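Local coordinates for transcriptional regulator, LacI family (Corynebacterium glutamicum, PDB 3H5T), which activates transcription in response to inositol, binding a palindromic promoter motif to control inositol phosphate synthesis and probably mycothiol and cell wall components derived from inositol, at residues Pro171-Ala176 and Thr301-Thr306; Val272-Asp277 and Phe281-Tyr286; Pro179-Leu184 and Arg226-Val231; Met245-Trp248 and His254-Glu257; Val89-Gly94 and Gly131-Ser136. All blocks are in the same frame, centred on the assembly; numbering follows the deposited sequence.

Contact 1: residues Pro171-Ala176 and Thr301-Thr306; sequences PNNRKA and TGFDGT
The backbones keep well apart where helix 173-176 faces the bend after strand 299-302: the closest CA pair, A176 and F303, is separated by 8.8 Å. The ring of F303 fills the gap. Its CG lies anti to the backbone N (chi1 -168°), which sends the ring across to the short helix. The far end of the ring does the touching. The methyl of A176 sits at the ring edge, close to its plane, with A176 CB 3.7 Å from F303 CE1 and equally near F303 CZ. N173 reaches the same end from another direction. Its side chain runs at about a right angle to that of F303, and N173 OD1 lies 3.7 Å from F303 CZ. The amide and ring planes are 51° apart. N173 OD1 is a buried acceptor, and it takes a hydrogen bond from NE of R224. The same arginine makes a cation-pi contact with F303. R224 therefore ties the amide and the ring together and would help fix how both are turned. Backbone bonding starts the helix: N172 stands at its N-cap, and A176 N donates to N172 O over 2.7 Å. On the other side, backbone hydrogen bonds to D277 and to T315 hold F303 and G302. All three touching residues are buried. Strand 168-171 belongs to the larger sheet, strand 299-302 to the smaller one. The contact thus lies where the chain passes between the two lobes, as in the periplasmic-binding-protein fold of LacI-family regulators, whose effectors bind in the cleft between lobes.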
# COMPACT_ATOMS: atom_id res chain seq x y z
N PRO A 171 -1.37 -1.27 -9.79
CA PRO A 171 -0.62 -2.17 -10.67
C PRO A 171 -1.63 -3.20 -11.17
O PRO A 171 -2.73 -3.28 -10.64
CB PRO A 171 0.39 -2.79 -9.72
CG PRO A 171 -0.41 -2.92 -8.45
CD PRO A 171 -1.07 -1.56 -8.38
N ASN A 172 -1.27 -3.97 -12.19
CA ASN A 172 -2.18 -5.01 -12.68
C ASN A 172 -1.89 -6.19 -11.77
O ASN A 172 -0.85 -6.84 -11.88
CB ASN A 172 -1.87 -5.36 -14.14
CG ASN A 172 -2.77 -6.48 -14.69
OD1 ASN A 172 -2.89 -6.65 -15.90
ND2 ASN A 172 -3.39 -7.24 -13.79
N ASN A 173 -2.81 -6.46 -10.85
CA ASN A 173 -2.60 -7.54 -9.91
C ASN A 173 -2.64 -8.94 -10.47
O ASN A 173 -1.86 -9.80 -10.06
CB ASN A 173 -3.57 -7.38 -8.75
CG ASN A 173 -3.24 -6.18 -7.90
OD1 ASN A 173 -2.19 -6.13 -7.28
ND2 ASN A 173 -4.13 -5.19 -7.89
N ARG A 174 -3.53 -9.19 -11.42
CA ARG A 174 -3.60 -10.51 -12.00
C ARG A 174 -2.25 -10.81 -12.61
O ARG A 174 -1.76 -11.93 -12.53
CB ARG A 174 -4.70 -10.58 -13.07
CG ARG A 174 -5.56 -11.83 -12.96
CD ARG A 174 -6.79 -11.78 -13.86
NE ARG A 174 -6.47 -12.01 -15.27
CZ ARG A 174 -7.39 -12.09 -16.24
NH1 ARG A 174 -8.68 -11.97 -15.94
NH2 ARG A 174 -7.02 -12.31 -17.49
N LYS A 175 -1.62 -9.79 -13.20
CA LYS A 175 -0.32 -9.97 -13.83
C LYS A 175 0.88 -9.88 -12.88
O LYS A 175 1.84 -10.64 -13.01
CB LYS A 175 -0.13 -8.96 -14.97
CG LYS A 175 -0.98 -9.24 -16.19
CD LYS A 175 -0.74 -8.19 -17.27
CE LYS A 175 -1.60 -8.45 -18.50
NZ LYS A 175 -1.50 -7.34 -19.50
N ALA A 176 0.83 -8.95 -11.92
CA ALA A 176 1.93 -8.77 -10.98
C ALA A 176 2.22 -10.00 -10.12
O ALA A 176 3.35 -10.20 -9.69
CB ALA A 176 1.65 -7.58 -10.08
N THR A 301 5.78 -17.27 -0.70
CA THR A 301 5.95 -16.07 -1.51
C THR A 301 5.11 -14.95 -0.91
O THR A 301 4.12 -15.20 -0.23
CB THR A 301 5.50 -16.32 -2.97
OG1 THR A 301 6.21 -17.45 -3.50
CG2 THR A 301 5.81 -15.12 -3.82
N GLY A 302 5.52 -13.71 -1.16
CA GLY A 302 4.79 -12.57 -0.65
C GLY A 302 4.43 -11.61 -1.76
O GLY A 302 4.61 -11.94 -2.93
N PHE A 303 3.91 -10.44 -1.40
CA PHE A 303 3.53 -9.42 -2.36
C PHE A 303 3.48 -8.07 -1.64
O PHE A 303 2.77 -7.93 -0.64
CB PHE A 303 2.15 -9.73 -2.98
CG PHE A 303 1.81 -8.88 -4.18
CD1 PHE A 303 1.71 -9.46 -5.44
CD2 PHE A 303 1.61 -7.50 -4.05
CE1 PHE A 303 1.41 -8.68 -6.57
CE2 PHE A 303 1.31 -6.71 -5.17
CZ PHE A 303 1.21 -7.30 -6.43
N ASP A 304 4.26 -7.12 -2.15
CA ASP A 304 4.38 -5.75 -1.64
C ASP A 304 5.82 -5.25 -1.68
O ASP A 304 6.11 -4.22 -2.29
CB ASP A 304 3.87 -5.61 -0.20
CG ASP A 304 2.41 -5.18 -0.14
OD1 ASP A 304 1.87 -4.82 -1.21
OD2 ASP A 304 1.82 -5.21 0.96
N GLY A 305 6.71 -6.00 -1.03
CA GLY A 305 8.11 -5.62 -1.00
C GLY A 305 8.43 -4.63 0.10
O GLY A 305 9.25 -3.73 -0.09
N THR A 306 7.78 -4.78 1.26
CA THR A 306 8.02 -3.88 2.38
C THR A 306 9.47 -4.02 2.83
O THR A 306 10.13 -5.02 2.53
CB THR A 306 7.08 -4.17 3.59
OG1 THR A 306 7.35 -5.48 4.13
CG2 THR A 306 5.61 -4.11 3.15

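Contact 2: residues Val272-Asp277 and Phe281-Tyr286; sequences VLCTVD and FGVLEY
V283 carries the apolar part of this contact with C274 and V272. One branch does the work: V283 CG2 lies 4.2 Å from C274 SG and 4.3 Å from V272 CG1. With V283 CG1 anti to the backbone N (chi1 174°), CG2 falls beside that N and meets both strand residues. These distances mean loose van der Waals packing. The polar link is made by backbone atoms. F281 N donates to D277 O over 3.0 Å, with an angle of 152° at the hydrogen and a C=O...N angle of 164°. It is a bond of the first helical turn, right after V276 at the N-cap. The ring of F281 turns its edge to the same carbonyl, with F281 CD2 3.2 Å from D277 O.

The next shell fixes D277. Its buried carboxylate is held by three bonds: OD1 pairs with OG1 of T316, and OD2 accepts from the backbone N of both G305 and T306. Helix 307-311 adds M308 and A309 against F281, and helix 252-265 adds A259 against V283 and L263 against V272. Strand 271-274 runs between strands 192-197 and 299-302, parallel to both. It begins a beta-alpha-beta unit in which helix 277-289 packs back on its own strand before the chain enters strand 299-302. On the other face of the strand, L273 meets helix 221-235.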
# COMPACT_ATOMS: atom_id res chain seq x y z
N VAL A 272 3.34 -22.09 0.17
CA VAL A 272 2.21 -21.22 0.47
C VAL A 272 2.39 -19.86 -0.21
O VAL A 272 3.36 -19.15 0.07
CB VAL A 272 2.07 -20.98 1.99
CG1 VAL A 272 1.10 -19.83 2.26
CG2 VAL A 272 1.57 -22.25 2.68
N LEU A 273 1.47 -19.52 -1.11
CA LEU A 273 1.53 -18.23 -1.80
C LEU A 273 0.61 -17.24 -1.09
O LEU A 273 -0.58 -17.48 -0.97
CB LEU A 273 1.11 -18.37 -3.27
CG LEU A 273 1.06 -17.06 -4.07
CD1 LEU A 273 1.37 -17.33 -5.52
CD2 LEU A 273 -0.29 -16.40 -3.90
N CYS A 274 1.18 -16.13 -0.64
CA CYS A 274 0.43 -15.08 0.04
C CYS A 274 0.11 -13.91 -0.87
O CYS A 274 0.89 -13.56 -1.75
CB CYS A 274 1.23 -14.56 1.24
SG CYS A 274 1.57 -15.79 2.46
N THR A 275 -1.04 -13.31 -0.62
CA THR A 275 -1.51 -12.17 -1.38
C THR A 275 -0.86 -10.87 -0.89
O THR A 275 -0.86 -9.85 -1.60
CB THR A 275 -3.04 -12.07 -1.25
OG1 THR A 275 -3.65 -13.08 -2.05
CG2 THR A 275 -3.53 -10.71 -1.68
N VAL A 276 -0.30 -10.92 0.31
CA VAL A 276 0.33 -9.74 0.89
C VAL A 276 1.49 -10.14 1.83
O VAL A 276 1.36 -11.13 2.56
CB VAL A 276 -0.74 -8.90 1.65
CG1 VAL A 276 -0.43 -8.81 3.14
CG2 VAL A 276 -0.86 -7.54 1.02
N ASP A 277 2.60 -9.40 1.81
CA ASP A 277 3.76 -9.72 2.65
C ASP A 277 3.40 -10.01 4.11
O ASP A 277 3.97 -10.92 4.72
CB ASP A 277 4.79 -8.57 2.65
CG ASP A 277 5.62 -8.52 1.39
OD1 ASP A 277 5.53 -9.44 0.55
OD2 ASP A 277 6.39 -7.54 1.25
N PHE A 281 4.67 -13.11 6.64
CA PHE A 281 5.32 -13.01 7.94
C PHE A 281 4.57 -13.76 9.03
O PHE A 281 5.16 -14.19 10.02
CB PHE A 281 5.52 -11.54 8.34
CG PHE A 281 6.71 -10.92 7.68
CD1 PHE A 281 7.98 -11.12 8.20
CD2 PHE A 281 6.58 -10.21 6.49
CE1 PHE A 281 9.10 -10.64 7.53
CE2 PHE A 281 7.69 -9.73 5.82
CZ PHE A 281 8.96 -9.94 6.34
N GLY A 282 3.27 -13.93 8.84
CA GLY A 282 2.47 -14.67 9.79
C GLY A 282 2.81 -16.14 9.62
O GLY A 282 2.71 -16.92 10.56
N VAL A 283 3.22 -16.50 8.41
CA VAL A 283 3.60 -17.87 8.08
C VAL A 283 4.99 -18.16 8.63
O VAL A 283 5.30 -19.30 8.99
CB VAL A 283 3.64 -18.10 6.55
CG1 VAL A 283 4.19 -19.48 6.26
CG2 VAL A 283 2.26 -17.95 5.96
N LEU A 284 5.84 -17.13 8.69
CA LEU A 284 7.20 -17.29 9.20
C LEU A 284 7.17 -17.33 10.72
O LEU A 284 7.87 -18.13 11.35
CB LEU A 284 8.10 -16.15 8.71
CG LEU A 284 8.35 -16.13 7.20
CD1 LEU A 284 9.03 -14.82 6.78
CD2 LEU A 284 9.19 -17.32 6.83
N GLU A 285 6.34 -16.47 11.31
CA GLU A 285 6.21 -16.44 12.75
C GLU A 285 5.57 -17.74 13.21
O GLU A 285 5.80 -18.18 14.33
CB GLU A 285 5.35 -15.25 13.19
CG GLU A 285 5.39 -14.97 14.68
CD GLU A 285 4.58 -13.75 15.08
OE1 GLU A 285 4.70 -12.71 14.40
OE2 GLU A 285 3.83 -13.84 16.08
N TYR A 286 4.78 -18.36 12.34
CA TYR A 286 4.14 -19.63 12.70
C TYR A 286 5.12 -20.79 12.55
O TYR A 286 5.22 -21.63 13.45
CB TYR A 286 2.91 -19.94 11.84
CG TYR A 286 2.48 -21.38 12.05
CD1 TYR A 286 2.00 -21.80 13.28
CD2 TYR A 286 2.68 -22.34 11.05
CE1 TYR A 286 1.75 -23.15 13.54
CE2 TYR A 286 2.43 -23.69 11.30
CZ TYR A 286 1.97 -24.08 12.54
OH TYR A 286 1.73 -25.41 12.80

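Contact 3: residues Pro179-Leu184 and Arg226-Val231; sequences PAAQAL and RGAMEV
A181 sets its methyl over the backbone of A228. A181 CB is 3.7 Å from A228 O and 3.9 Å from A228 CB. The same methyl also meets V231, with A181 CB 3.9 Å from V231 CB. It therefore lies against two residues one turn apart on the partner helix. Small side chains let the backbones come close: the CA atoms of A181 and A228 are 5.2 Å apart.

The axes of the two segments approach to 8.4 Å. They run in roughly the same direction, with a signed crossing angle of -33°. Helices 178-186 and 221-235 lie side by side on one face of the smaller sheet, as layered helices do in the Rossmann-like lobes of the periplasmic-binding-protein fold. L273 of strand 271-274 packs under both A181 and A228. L184 packs on the strands too, touching A271 and I192.

Toward the outer side, V231 inserts one branch beside Q182. V231 CG1 is anti to its own backbone N, and it lies 3.5 Å from Q182 OE1. The backbone N and the CB of Q182 are also near this methyl. The Q182 chain bends at its second torsion (chi2 63°), which folds the amide back across the valine at about a right angle. Q182 NE2 is hydrogen-bonded to D186 OD1 one turn further on, and this bond would help hold the amide in that bend. A water spans the helices at this partly buried end. It donates to V231 O over 2.9 Å and, weakly, to Q182 OE1.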
# COMPACT_ATOMS: atom_id res chain seq x y z
N PRO A 179 4.61 -13.84 -11.61
CA PRO A 179 5.99 -14.21 -11.30
C PRO A 179 6.17 -15.01 -10.01
O PRO A 179 7.09 -15.83 -9.90
CB PRO A 179 6.69 -12.86 -11.22
CG PRO A 179 5.97 -12.07 -12.25
CD PRO A 179 4.52 -12.42 -11.97
N ALA A 180 5.30 -14.78 -9.04
CA ALA A 180 5.37 -15.47 -7.76
C ALA A 180 4.82 -16.90 -7.84
O ALA A 180 5.46 -17.84 -7.36
CB ALA A 180 4.61 -14.68 -6.71
N ALA A 181 3.65 -17.07 -8.44
CA ALA A 181 3.07 -18.40 -8.56
C ALA A 181 3.94 -19.23 -9.49
O ALA A 181 4.17 -20.42 -9.26
CB ALA A 181 1.65 -18.30 -9.09
N GLN A 182 4.44 -18.60 -10.55
CA GLN A 182 5.30 -19.27 -11.52
C GLN A 182 6.57 -19.77 -10.84
O GLN A 182 6.99 -20.90 -11.07
CB GLN A 182 5.69 -18.32 -12.64
CG GLN A 182 6.36 -19.02 -13.78
CD GLN A 182 5.43 -20.01 -14.44
OE1 GLN A 182 4.50 -19.63 -15.15
NE2 GLN A 182 5.67 -21.30 -14.20
N ALA A 183 7.17 -18.93 -10.01
CA ALA A 183 8.39 -19.29 -9.30
C ALA A 183 8.14 -20.53 -8.45
O ALA A 183 9.04 -21.35 -8.26
CB ALA A 183 8.86 -18.13 -8.42
N LEU A 184 6.93 -20.67 -7.93
CA LEU A 184 6.59 -21.83 -7.11
C LEU A 184 6.50 -23.07 -7.97
O LEU A 184 6.94 -24.15 -7.58
CB LEU A 184 5.26 -21.62 -6.37
CG LEU A 184 5.25 -20.65 -5.19
CD1 LEU A 184 3.86 -20.59 -4.59
CD2 LEU A 184 6.26 -21.11 -4.15
N ARG A 226 -6.78 -15.05 -8.28
CA ARG A 226 -7.09 -15.50 -9.64
C ARG A 226 -5.84 -15.65 -10.51
O ARG A 226 -5.62 -16.70 -11.12
CB ARG A 226 -8.05 -14.50 -10.30
CG ARG A 226 -9.41 -14.42 -9.63
CD ARG A 226 -10.35 -15.48 -10.16
NE ARG A 226 -11.35 -14.88 -11.04
CZ ARG A 226 -12.35 -14.12 -10.61
NH1 ARG A 226 -12.50 -13.88 -9.31
NH2 ARG A 226 -13.20 -13.59 -11.48
N GLY A 227 -5.02 -14.60 -10.56
CA GLY A 227 -3.81 -14.64 -11.35
C GLY A 227 -2.88 -15.76 -10.93
O GLY A 227 -2.26 -16.41 -11.77
N ALA A 228 -2.77 -16.00 -9.62
CA ALA A 228 -1.90 -17.07 -9.14
C ALA A 228 -2.49 -18.40 -9.56
O ALA A 228 -1.79 -19.27 -10.07
CB ALA A 228 -1.77 -17.00 -7.61
N MET A 229 -3.80 -18.54 -9.36
CA MET A 229 -4.51 -19.75 -9.71
C MET A 229 -4.44 -20.05 -11.21
O MET A 229 -4.44 -21.21 -11.61
CB MET A 229 -5.98 -19.64 -9.30
CG MET A 229 -6.70 -20.96 -9.25
SD MET A 229 -6.10 -21.99 -7.91
CE MET A 229 -7.03 -21.31 -6.58
N GLU A 230 -4.37 -19.00 -12.03
CA GLU A 230 -4.30 -19.17 -13.48
C GLU A 230 -2.96 -19.77 -13.87
O GLU A 230 -2.86 -20.53 -14.84
CB GLU A 230 -4.52 -17.82 -14.20
CG GLU A 230 -5.90 -17.23 -13.94
CD GLU A 230 -6.16 -15.92 -14.68
OE1 GLU A 230 -5.31 -15.01 -14.60
OE2 GLU A 230 -7.22 -15.81 -15.32
N VAL A 231 -1.92 -19.45 -13.11
CA VAL A 231 -0.59 -19.99 -13.38
C VAL A 231 -0.51 -21.44 -12.90
O VAL A 231 0.23 -22.24 -13.47
CB VAL A 231 0.50 -19.14 -12.69
CG1 VAL A 231 1.87 -19.80 -12.85
CG2 VAL A 231 0.52 -17.74 -13.29
O HOH W 1 2.49 -22.32 -15.33

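Contact 4: residues Met245-Trp248 and His254-Glu257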
# COMPACT_ATOMS: atom_id res chain seq x y z
N MET A 245 -7.26 -19.89 2.43
CA MET A 245 -7.75 -19.35 3.70
C MET A 245 -7.57 -17.83 3.77
O MET A 245 -6.71 -17.26 3.10
CB MET A 245 -7.04 -20.02 4.88
CG MET A 245 -7.41 -21.50 5.02
SD MET A 245 -7.41 -22.07 6.72
CE MET A 245 -8.06 -23.71 6.48
N GLU A 246 -8.40 -17.19 4.59
CA GLU A 246 -8.37 -15.75 4.73
C GLU A 246 -8.54 -15.26 6.17
O GLU A 246 -9.01 -15.99 7.03
CB GLU A 246 -9.48 -15.14 3.85
CG GLU A 246 -10.42 -14.15 4.54
CD GLU A 246 -11.57 -13.69 3.65
OE1 GLU A 246 -12.17 -14.55 2.96
OE2 GLU A 246 -11.89 -12.49 3.64
N CYS A 247 -8.10 -14.03 6.41
CA CYS A 247 -8.27 -13.40 7.71
C CYS A 247 -8.90 -12.05 7.42
O CYS A 247 -8.29 -11.18 6.79
CB CYS A 247 -6.94 -13.27 8.48
SG CYS A 247 -5.56 -12.42 7.69
N TRP A 248 -10.15 -11.89 7.84
CA TRP A 248 -10.89 -10.66 7.60
C TRP A 248 -10.15 -9.42 8.10
O TRP A 248 -10.12 -8.39 7.43
CB TRP A 248 -12.26 -10.76 8.26
CG TRP A 248 -13.27 -9.89 7.63
CD1 TRP A 248 -13.86 -10.07 6.42
CD2 TRP A 248 -13.85 -8.71 8.19
NE1 TRP A 248 -14.77 -9.07 6.18
CE2 TRP A 248 -14.78 -8.22 7.26
CE3 TRP A 248 -13.66 -8.01 9.39
CZ2 TRP A 248 -15.54 -7.06 7.49
CZ3 TRP A 248 -14.41 -6.86 9.62
CH2 TRP A 248 -15.34 -6.40 8.67
N HIS A 254 -3.75 -12.14 13.64
CA HIS A 254 -4.64 -12.86 12.73
C HIS A 254 -3.84 -13.51 11.61
O HIS A 254 -4.19 -14.60 11.15
CB HIS A 254 -5.68 -11.91 12.12
CG HIS A 254 -6.81 -11.56 13.03
ND1 HIS A 254 -6.62 -11.19 14.35
CD2 HIS A 254 -8.14 -11.48 12.81
CE1 HIS A 254 -7.78 -10.89 14.89
NE2 HIS A 254 -8.72 -11.05 13.98
N ASN A 255 -2.76 -12.85 11.17
CA ASN A 255 -1.92 -13.41 10.12
C ASN A 255 -1.32 -14.72 10.61
O ASN A 255 -1.15 -15.67 9.85
CB ASN A 255 -0.78 -12.46 9.74
CG ASN A 255 -1.27 -11.17 9.11
OD1 ASN A 255 -2.33 -11.13 8.46
ND2 ASN A 255 -0.51 -10.10 9.29
N PHE A 256 -0.98 -14.74 11.89
CA PHE A 256 -0.40 -15.92 12.54
C PHE A 256 -1.44 -17.04 12.59
O PHE A 256 -1.21 -18.15 12.12
CB PHE A 256 0.03 -15.55 13.96
CG PHE A 256 0.54 -16.72 14.76
CD1 PHE A 256 1.89 -17.04 14.75
CD2 PHE A 256 -0.34 -17.49 15.51
CE1 PHE A 256 2.36 -18.13 15.49
CE2 PHE A 256 0.12 -18.57 16.26
CZ PHE A 256 1.47 -18.90 16.25
N GLU A 257 -2.60 -16.73 13.17
CA GLU A 257 -3.68 -17.69 13.30
C GLU A 257 -4.03 -18.33 11.96
O GLU A 257 -3.95 -19.54 11.81
CB GLU A 257 -4.92 -17.00 13.86
CG GLU A 257 -4.77 -16.40 15.26
CD GLU A 257 -4.57 -17.44 16.34
OE1 GLU A 257 -5.04 -18.59 16.18
OE2 GLU A 257 -3.95 -17.11 17.37
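Backbone hydrogen bonding between C247 and S196 ties C247 to strand 192-197, and its side chain faces H254 of the next helix. Across the contact, C247 CB lies 4.1 Å from H254 CB and equally far from H254 O. These are van der Waals approaches between C247 and the first part of the helix. The two chains come close here, with a CA distance of 6.2 Å between C247 and H254. The sulfur is turned to lie between the backbone N and the carbonyl carbon of its own residue (chi1 55°), and this carries SG toward the side chain of N255. N255 starts out away from the strand, yet its amide end comes back near SG. V258 from the next turn of the helix and L279 of helix 277-289 also touch C247, and L279 touches N255 as well. The cysteine side chain is thus buried against two helices.

E246, the residue before, is held by other partners: OE1 forms a salt bridge with NE of R212, and OE2 accepts from the backbone N of L199. Strand 244-247, the turn and helix 252-265 are the start of a beta-alpha-beta crossover. It leads on to strand 271-274, on the far side of strand 192-197, in the Rossmann-like lobe built on the smaller sheet.

Contact 5: residues Val89-Gly94 and Gly131-Ser136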
# COMPACT_ATOMS: atom_id res chain seq x y z
N VAL A 89 1.85 2.44 5.28
CA VAL A 89 2.65 3.55 5.78
C VAL A 89 3.58 4.05 4.67
O VAL A 89 3.94 5.22 4.64
CB VAL A 89 3.47 3.15 7.03
CG1 VAL A 89 4.46 4.26 7.39
CG2 VAL A 89 2.54 2.89 8.21
N ASP A 90 3.97 3.16 3.76
CA ASP A 90 4.84 3.58 2.67
C ASP A 90 3.97 4.34 1.68
O ASP A 90 4.43 5.30 1.06
CB ASP A 90 5.49 2.36 2.01
CG ASP A 90 6.62 1.77 2.84
OD1 ASP A 90 7.07 0.64 2.53
OD2 ASP A 90 7.08 2.44 3.79
N PHE A 91 2.72 3.91 1.53
CA PHE A 91 1.79 4.58 0.63
C PHE A 91 1.57 6.00 1.14
O PHE A 91 1.78 6.97 0.41
CB PHE A 91 0.45 3.84 0.59
CG PHE A 91 -0.65 4.59 -0.12
CD1 PHE A 91 -0.68 4.68 -1.51
CD2 PHE A 91 -1.69 5.17 0.61
CE1 PHE A 91 -1.74 5.34 -2.17
CE2 PHE A 91 -2.75 5.83 -0.04
CZ PHE A 91 -2.77 5.91 -1.44
N LEU A 92 1.17 6.11 2.40
CA LEU A 92 0.90 7.41 3.03
C LEU A 92 2.11 8.35 3.02
O LEU A 92 1.95 9.57 2.95
CB LEU A 92 0.38 7.21 4.47
CG LEU A 92 -1.01 6.54 4.52
CD1 LEU A 92 -1.41 6.22 5.94
CD2 LEU A 92 -2.02 7.46 3.87
N ALA A 93 3.32 7.80 3.07
CA ALA A 93 4.51 8.64 3.02
C ALA A 93 4.45 9.33 1.66
O ALA A 93 4.75 10.52 1.53
CB ALA A 93 5.79 7.79 3.12
N GLY A 94 4.02 8.56 0.67
CA GLY A 94 3.90 9.06 -0.68
C GLY A 94 2.87 10.16 -0.78
O GLY A 94 3.10 11.16 -1.46
N GLY A 131 -10.72 17.39 -0.76
CA GLY A 131 -10.57 16.26 -1.65
C GLY A 131 -10.27 14.99 -0.88
O GLY A 131 -9.89 15.04 0.29
N VAL A 132 -10.43 13.84 -1.53
CA VAL A 132 -10.18 12.59 -0.84
C VAL A 132 -9.47 11.53 -1.67
O VAL A 132 -9.81 11.30 -2.83
CB VAL A 132 -11.50 11.98 -0.30
CG1 VAL A 132 -12.45 11.73 -1.45
CG2 VAL A 132 -11.21 10.68 0.46
N VAL A 133 -8.48 10.89 -1.07
CA VAL A 133 -7.75 9.81 -1.72
C VAL A 133 -8.40 8.55 -1.18
O VAL A 133 -8.31 8.27 0.02
CB VAL A 133 -6.25 9.82 -1.32
CG1 VAL A 133 -5.59 8.54 -1.80
CG2 VAL A 133 -5.56 11.05 -1.91
N ILE A 134 -9.08 7.81 -2.04
CA ILE A 134 -9.73 6.59 -1.58
C ILE A 134 -8.69 5.50 -1.62
O ILE A 134 -8.14 5.19 -2.68
CB ILE A 134 -10.95 6.23 -2.44
CG1 ILE A 134 -12.03 7.30 -2.25
CG2 ILE A 134 -11.49 4.88 -2.04
CD1 ILE A 134 -13.25 7.17 -3.13
N TYR A 135 -8.42 4.92 -0.46
CA TYR A 135 -7.41 3.88 -0.37
C TYR A 135 -7.89 2.46 -0.15
O TYR A 135 -8.37 2.12 0.93
CB TYR A 135 -6.40 4.24 0.71
CG TYR A 135 -5.32 3.22 0.90
CD1 TYR A 135 -4.54 2.80 -0.18
CD2 TYR A 135 -5.07 2.66 2.15
CE1 TYR A 135 -3.52 1.84 -0.01
CE2 TYR A 135 -4.06 1.70 2.33
CZ TYR A 135 -3.29 1.30 1.25
OH TYR A 135 -2.29 0.38 1.44
N SER A 136 -7.74 1.64 -1.17
CA SER A 136 -8.08 0.23 -1.09
C SER A 136 -9.44 -0.06 -0.49
O SER A 136 -9.55 -0.70 0.55
CB SER A 136 -6.99 -0.49 -0.29
OG SER A 136 -7.21 -1.88 -0.27
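F91 and Y135 join helix 86-98 to strand 132-135 within the Rossmann-like lobe built on the larger sheet of the periplasmic-binding-protein fold. The strand lies inside the parallel part of the sheet, between strands 70-75 and 154-157, and the helix covers one face of it.

The aromatic interaction is an offset stack. The ring centroids of F91 and Y135 are 4.4 Å apart, and the planes are tilted by 14°. The rings overlap near their rims, with F91 CE2 3.5 Å from Y135 CD1. Each residue has its CG anti to the backbone N (chi1 169° for F91 and 179° for Y135), which extends the side chains from helix and strand. The two slide past each other in opposite directions.

Apolar packing adds V133. Its CG1 branch meets the F91 ring at its edge, near the ring plane, and lies 3.9 Å from F91 CZ. F91 is thus touched over a face by one strand residue and at its edge by another two positions earlier. A157 of strand 154-157 and K324 of helix 321-336 also pack on F91. I134, between V133 and Y135, faces the other way, onto helix 142-150.

Polar bonding holds the tyrosine from its far end. Y135 OH is hydrogen-bonded to S88 OG, one residue before the helical segment, so ring and hydroxyl both bind the same helix. On the face of Y135 opposite F91, S136 CB sits 4.0 Å above the plane, over the ring centre.

How the contacts relate
Contact 5 comes first along the chain and lies in the lobe built on the larger sheet. Contact 1 then spans a long loop, and contacts 3, 4 and 2 follow one another inside it, in the lobe built on the smaller sheet. Contacts 2 and 4 have centres 10 Å apart, and helices 252-265 and 277-289 pack against each other there. L273 in contact 2 touches A181 and A228 of contact 3, on the sheet's other face. Contact 1 meets contact 2 through D277 and contact 3 through T301 and A180. It lies at the junction of the lobes, its nearest atoms about 5 Å from contact 5, probably near the cleft where effectors bind in this family.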